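Local coordinates for NADP-dependent glyceraldehyde-3-phosphate dehydrogenase (Bacillus halodurans, PDB 3PRL), which probably catalyses the NADP-dependent, non-phosphorylating oxidation of glyceraldehyde 3-phosphate, as a member of the aldehyde dehydrogenase family, at residues Q9-W20 against G37-E49. Residues are numbered along the deposited sequence; the frame is centred on the assembly and turned at random.
Sequences QFNANILRNGEW and GVALGSIPALSQE
Phe10 and Asn11 pair with Gly41 and Ser42 as neighbouring parallel strands, whose directions over residues 9-14 and 39-46 differ by 14°. Two bonds carry the ladder: Ser42 N donates to Phe10 O at 3.1 Å, from above the carbonyl plane, and Ala12 N to Ser42 O at 3.0 Å. Before it, Leu40 O takes Gln9 N (2.6 Å) from well above its carbonyl plane and, weakly, Phe10 N. Gly41 CA lies 3.0 Å from Phe10 O in a CA-H...O contact, an approach that leaves no room for a CB. Beside the ladder, Ser42 OG gives a very short hydrogen bond to Asn11 OD1 (2.5 Å). These are the two inner strands of a four-stranded mixed sheet, flanked by strands 19-21 and 28-32. Phe10 and Ala12 face helix 192-204, while the Ile43 side chain lies about 4 Å from that of the NADP-binding residue Thr189. Phe10 CG stands anti to the backbone N (chi1 -179°), beside the carbonyl carbon, and the ring leans toward Ala12, whose CB lies over one face near the rim. Where the ladder ends, Pro44 lays CD and CG obliquely across Ile14 CG2, with CD 3.7 Å from that methyl; with an alanine in its place CG and CD are gone, and Ile14 CG2 would probably lose its packing partner on this strand. Farther on, Ile14 CD1 meets Leu46 CD1 tip to tip at 4.1 Å.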
loop_
_atom_site.group_PDB
_atom_site.type_symbol
_atom_site.label_atom_id
_atom_site.label_comp_id
_atom_site.label_asym_id
_atom_site.label_seq_id
_atom_site.Cartn_x
_atom_site.Cartn_y
_atom_site.Cartn_z
ATOM N N GLN D 9 45.084 -20.015 -10.131
ATOM C CA GLN D 9 45.477 -20.378 -8.740
ATOM C C GLN D 9 44.290 -20.388 -7.765
ATOM O O GLN D 9 44.410 -19.936 -6.624
ATOM C CB GLN D 9 46.590 -19.448 -8.241
ATOM C CG GLN D 9 46.290 -17.949 -8.345
ATOM C CD GLN D 9 47.496 -17.079 -8.009
ATOM O OE1 GLN D 9 48.440 -17.525 -7.355
ATOM N NE2 GLN D 9 47.462 -15.826 -8.455
ATOM N N PHE D 10 43.145 -20.902 -8.222
ATOM C CA PHE D 10 41.967 -21.028 -7.366
ATOM C C PHE D 10 41.188 -22.295 -7.689
ATOM O O PHE D 10 40.228 -22.293 -8.457
ATOM C CB PHE D 10 41.079 -19.767 -7.432
ATOM C CG PHE D 10 39.856 -19.819 -6.542
ATOM C CD1 PHE D 10 39.921 -20.349 -5.251
ATOM C CD2 PHE D 10 38.644 -19.302 -6.986
ATOM C CE1 PHE D 10 38.795 -20.388 -4.432
ATOM C CE2 PHE D 10 37.510 -19.326 -6.168
ATOM C CZ PHE D 10 37.585 -19.872 -4.888
ATOM N N ASN D 11 41.646 -23.390 -7.105
ATOM C CA ASN D 11 40.920 -24.634 -7.168
ATOM C C ASN D 11 39.869 -24.633 -6.066
ATOM O O ASN D 11 40.146 -24.968 -4.912
ATOM C CB ASN D 11 41.896 -25.803 -7.089
ATOM C CG ASN D 11 42.801 -25.866 -8.312
ATOM O OD1 ASN D 11 42.314 -25.911 -9.447
ATOM N ND2 ASN D 11 44.110 -25.848 -8.092
ATOM N N ALA D 12 38.663 -24.225 -6.457
ATOM C CA ALA D 12 37.575 -23.922 -5.542
ATOM C C ALA D 12 36.762 -25.148 -5.152
ATOM O O ALA D 12 36.579 -26.075 -5.950
ATOM C CB ALA D 12 36.664 -22.879 -6.159
ATOM N N ASN D 13 36.281 -25.134 -3.914
ATOM C CA ASN D 13 35.338 -26.128 -3.443
ATOM C C ASN D 13 33.896 -25.578 -3.436
ATOM O O ASN D 13 33.676 -24.356 -3.549
ATOM C CB ASN D 13 35.761 -26.656 -2.070
ATOM C CG ASN D 13 36.737 -27.854 -2.161
ATOM O OD1 ASN D 13 37.318 -28.147 -3.217
ATOM N ND2 ASN D 13 36.911 -28.546 -1.035
ATOM N N ILE D 14 32.927 -26.487 -3.342
ATOM C CA ILE D 14 31.511 -26.128 -3.273
ATOM C C ILE D 14 30.993 -26.271 -1.858
ATOM O O ILE D 14 31.534 -27.048 -1.073
ATOM C CB ILE D 14 30.616 -26.965 -4.259
ATOM C CG1 ILE D 14 30.638 -28.473 -3.941
ATOM C CG2 ILE D 14 31.010 -26.698 -5.712
ATOM C CD1 ILE D 14 29.426 -28.963 -3.144
ATOM N N LEU D 15 29.942 -25.511 -1.551
ATOM C CA LEU D 15 29.286 -25.557 -0.259
ATOM C C LEU D 15 28.079 -26.474 -0.283
ATOM O O LEU D 15 27.151 -26.284 -1.077
ATOM C CB LEU D 15 28.826 -24.153 0.152
ATOM C CG LEU D 15 28.143 -23.980 1.515
ATOM C CD1 LEU D 15 29.097 -24.247 2.680
ATOM C CD2 LEU D 15 27.582 -22.576 1.610
ATOM N N ARG D 16 28.115 -27.462 0.598
ATOM C CA ARG D 16 26.962 -28.273 0.938
ATOM C C ARG D 16 26.884 -28.408 2.464
ATOM O O ARG D 16 27.883 -28.728 3.110
ATOM C CB ARG D 16 27.059 -29.655 0.297
ATOM C CG ARG D 16 25.813 -30.507 0.529
ATOM C CD ARG D 16 25.916 -31.912 -0.054
ATOM N NE ARG D 16 27.051 -32.643 0.508
ATOM C CZ ARG D 16 28.142 -32.971 -0.168
ATOM N NH1 ARG D 16 29.122 -33.628 0.445
ATOM N NH2 ARG D 16 28.256 -32.650 -1.453
ATOM N N ASN D 17 25.706 -28.136 3.028
ATOM C CA ASN D 17 25.425 -28.338 4.461
ATOM C C ASN D 17 26.429 -27.708 5.444
ATOM O O ASN D 17 26.727 -28.274 6.497
ATOM C CB ASN D 17 25.234 -29.837 4.752
ATOM C CG ASN D 17 24.084 -30.448 3.958
ATOM O OD1 ASN D 17 23.147 -29.756 3.560
ATOM N ND2 ASN D 17 24.146 -31.756 3.738
ATOM N N GLY D 18 26.952 -26.537 5.087
ATOM C CA GLY D 18 27.866 -25.797 5.963
ATOM C C GLY D 18 29.341 -26.073 5.732
ATOM O O GLY D 18 30.192 -25.234 6.054
ATOM N N GLU D 19 29.645 -27.242 5.171
ATOM C CA GLU D 19 31.033 -27.621 4.888
ATOM C C GLU D 19 31.432 -27.438 3.430
ATOM O O GLU D 19 30.740 -27.903 2.517
ATOM C CB GLU D 19 31.368 -29.048 5.366
ATOM C CG GLU D 19 30.184 -29.991 5.603
ATOM C CD GLU D 19 30.608 -31.284 6.297
ATOM O OE1 GLU D 19 31.121 -32.198 5.606
ATOM O OE2 GLU D 19 30.428 -31.390 7.531
ATOM N N TRP D 20 32.553 -26.751 3.228
ATOM C CA TRP D 20 33.151 -26.606 1.910
ATOM C C TRP D 20 33.774 -27.931 1.506
ATOM O O TRP D 20 34.816 -28.334 2.043
ATOM C CB TRP D 20 34.182 -25.478 1.916
ATOM C CG TRP D 20 33.527 -24.142 2.090
ATOM C CD1 TRP D 20 33.363 -23.448 3.258
ATOM C CD2 TRP D 20 32.900 -23.358 1.068
ATOM N NE1 TRP D 20 32.694 -22.272 3.020
ATOM C CE2 TRP D 20 32.396 -22.194 1.686
ATOM C CE3 TRP D 20 32.732 -23.520 -0.313
ATOM C CZ2 TRP D 20 31.729 -21.196 0.970
ATOM C CZ3 TRP D 20 32.066 -22.522 -1.023
ATOM C CH2 TRP D 20 31.578 -21.377 -0.377
ATOM N N GLY D 37 43.616 -16.895 -21.949
ATOM C CA GLY D 37 43.728 -18.352 -22.013
ATOM C C GLY D 37 44.503 -18.942 -20.832
ATOM O O GLY D 37 44.633 -20.163 -20.722
ATOM N N VAL D 38 45.027 -18.076 -19.959
ATOM C CA VAL D 38 45.780 -18.484 -18.762
ATOM C C VAL D 38 44.852 -19.040 -17.678
ATOM O O VAL D 38 43.764 -18.493 -17.449
ATOM C CB VAL D 38 46.609 -17.293 -18.177
ATOM C CG1 VAL D 38 47.191 -17.630 -16.805
ATOM C CG2 VAL D 38 47.725 -16.868 -19.146
ATOM N N ALA D 39 45.292 -20.114 -17.016
ATOM C CA ALA D 39 44.491 -20.817 -15.998
ATOM C C ALA D 39 44.189 -19.957 -14.781
ATOM O O ALA D 39 45.007 -19.139 -14.381
ATOM C CB ALA D 39 45.182 -22.098 -15.569
ATOM N N LEU D 40 43.007 -20.137 -14.198
ATOM C CA LEU D 40 42.627 -19.376 -13.003
ATOM C C LEU D 40 42.347 -20.302 -11.826
ATOM O O LEU D 40 42.543 -19.942 -10.667
ATOM C CB LEU D 40 41.399 -18.505 -13.286
ATOM C CG LEU D 40 41.568 -17.251 -14.153
ATOM C CD1 LEU D 40 40.204 -16.719 -14.588
ATOM C CD2 LEU D 40 42.361 -16.158 -13.439
ATOM N N GLY D 41 41.873 -21.495 -12.147
ATOM C CA GLY D 41 41.551 -22.495 -11.159
ATOM C C GLY D 41 40.545 -23.452 -11.755
ATOM O O GLY D 41 40.425 -23.563 -12.980
ATOM N N SER D 42 39.824 -24.142 -10.883
ATOM C CA SER D 42 38.852 -25.138 -11.295
ATOM C C SER D 42 37.638 -25.151 -10.363
ATOM O O SER D 42 37.685 -24.620 -9.244
ATOM C CB SER D 42 39.507 -26.519 -11.334
ATOM O OG SER D 42 40.110 -26.807 -10.091
ATOM N N ILE D 43 36.551 -25.749 -10.842
ATOM C CA ILE D 43 35.370 -26.012 -10.015
ATOM C C ILE D 43 35.047 -27.503 -10.057
ATOM O O ILE D 43 35.412 -28.183 -11.023
ATOM C CB ILE D 43 34.136 -25.176 -10.449
ATOM C CG1 ILE D 43 33.710 -25.533 -11.879
ATOM C CG2 ILE D 43 34.421 -23.687 -10.281
ATOM C CD1 ILE D 43 32.368 -24.996 -12.265
ATOM N N PRO D 44 34.379 -28.026 -9.011
ATOM C CA PRO D 44 34.011 -29.441 -9.044
ATOM C C PRO D 44 32.845 -29.684 -10.002
ATOM O O PRO D 44 31.873 -28.917 -10.007
ATOM C CB PRO D 44 33.579 -29.727 -7.599
ATOM C CG PRO D 44 33.999 -28.516 -6.791
ATOM C CD PRO D 44 33.969 -27.386 -7.750
ATOM N N ALA D 45 32.950 -30.729 -10.819
ATOM C CA ALA D 45 31.833 -31.179 -11.648
ATOM C C ALA D 45 31.024 -32.203 -10.863
ATOM O O ALA D 45 31.490 -33.314 -10.622
ATOM C CB ALA D 45 32.337 -31.772 -12.955
ATOM N N LEU D 46 29.816 -31.815 -10.457
ATOM C CA LEU D 46 29.013 -32.617 -9.526
ATOM C C LEU D 46 28.146 -33.647 -10.228
ATOM O O LEU D 46 27.845 -33.516 -11.421
ATOM C CB LEU D 46 28.135 -31.731 -8.624
ATOM C CG LEU D 46 28.764 -30.998 -7.427
ATOM C CD1 LEU D 46 27.685 -30.277 -6.603
ATOM C CD2 LEU D 46 29.573 -31.943 -6.527
ATOM N N SER D 47 27.760 -34.665 -9.457
ATOM C CA SER D 47 26.951 -35.797 -9.926
ATOM C C SER D 47 25.464 -35.621 -9.579
ATOM O O SER D 47 25.091 -34.672 -8.889
ATOM C CB SER D 47 27.480 -37.109 -9.320
ATOM O OG SER D 47 27.405 -37.098 -7.896
ATOM N N GLN D 48 24.633 -36.549 -10.053
ATOM C CA GLN D 48 23.187 -36.514 -9.789
ATOM C C GLN D 48 22.848 -36.637 -8.298
ATOM O O GLN D 48 21.894 -36.006 -7.825
ATOM C CB GLN D 48 22.444 -37.569 -10.622
ATOM C CG GLN D 48 22.121 -37.101 -12.052
ATOM C CD GLN D 48 21.488 -38.177 -12.922
ATOM O OE1 GLN D 48 22.064 -39.255 -13.135
ATOM N NE2 GLN D 48 20.303 -37.885 -13.446
ATOM N N GLU D 49 23.645 -37.420 -7.566
ATOM C CA GLU D 49 23.434 -37.622 -6.125
ATOM C C GLU D 49 23.790 -36.373 -5.336
ATOM O O GLU D 49 22.944 -35.810 -4.652
ATOM C CB GLU D 49 24.250 -38.806 -5.588
ATOM C CG GLU D 49 23.808 -40.154 -6.087
ATOM C CD GLU D 49 23.871 -40.245 -7.596
ATOM O OE1 GLU D 49 24.993 -40.289 -8.156
ATOM O OE2 GLU D 49 22.784 -40.253 -8.215
#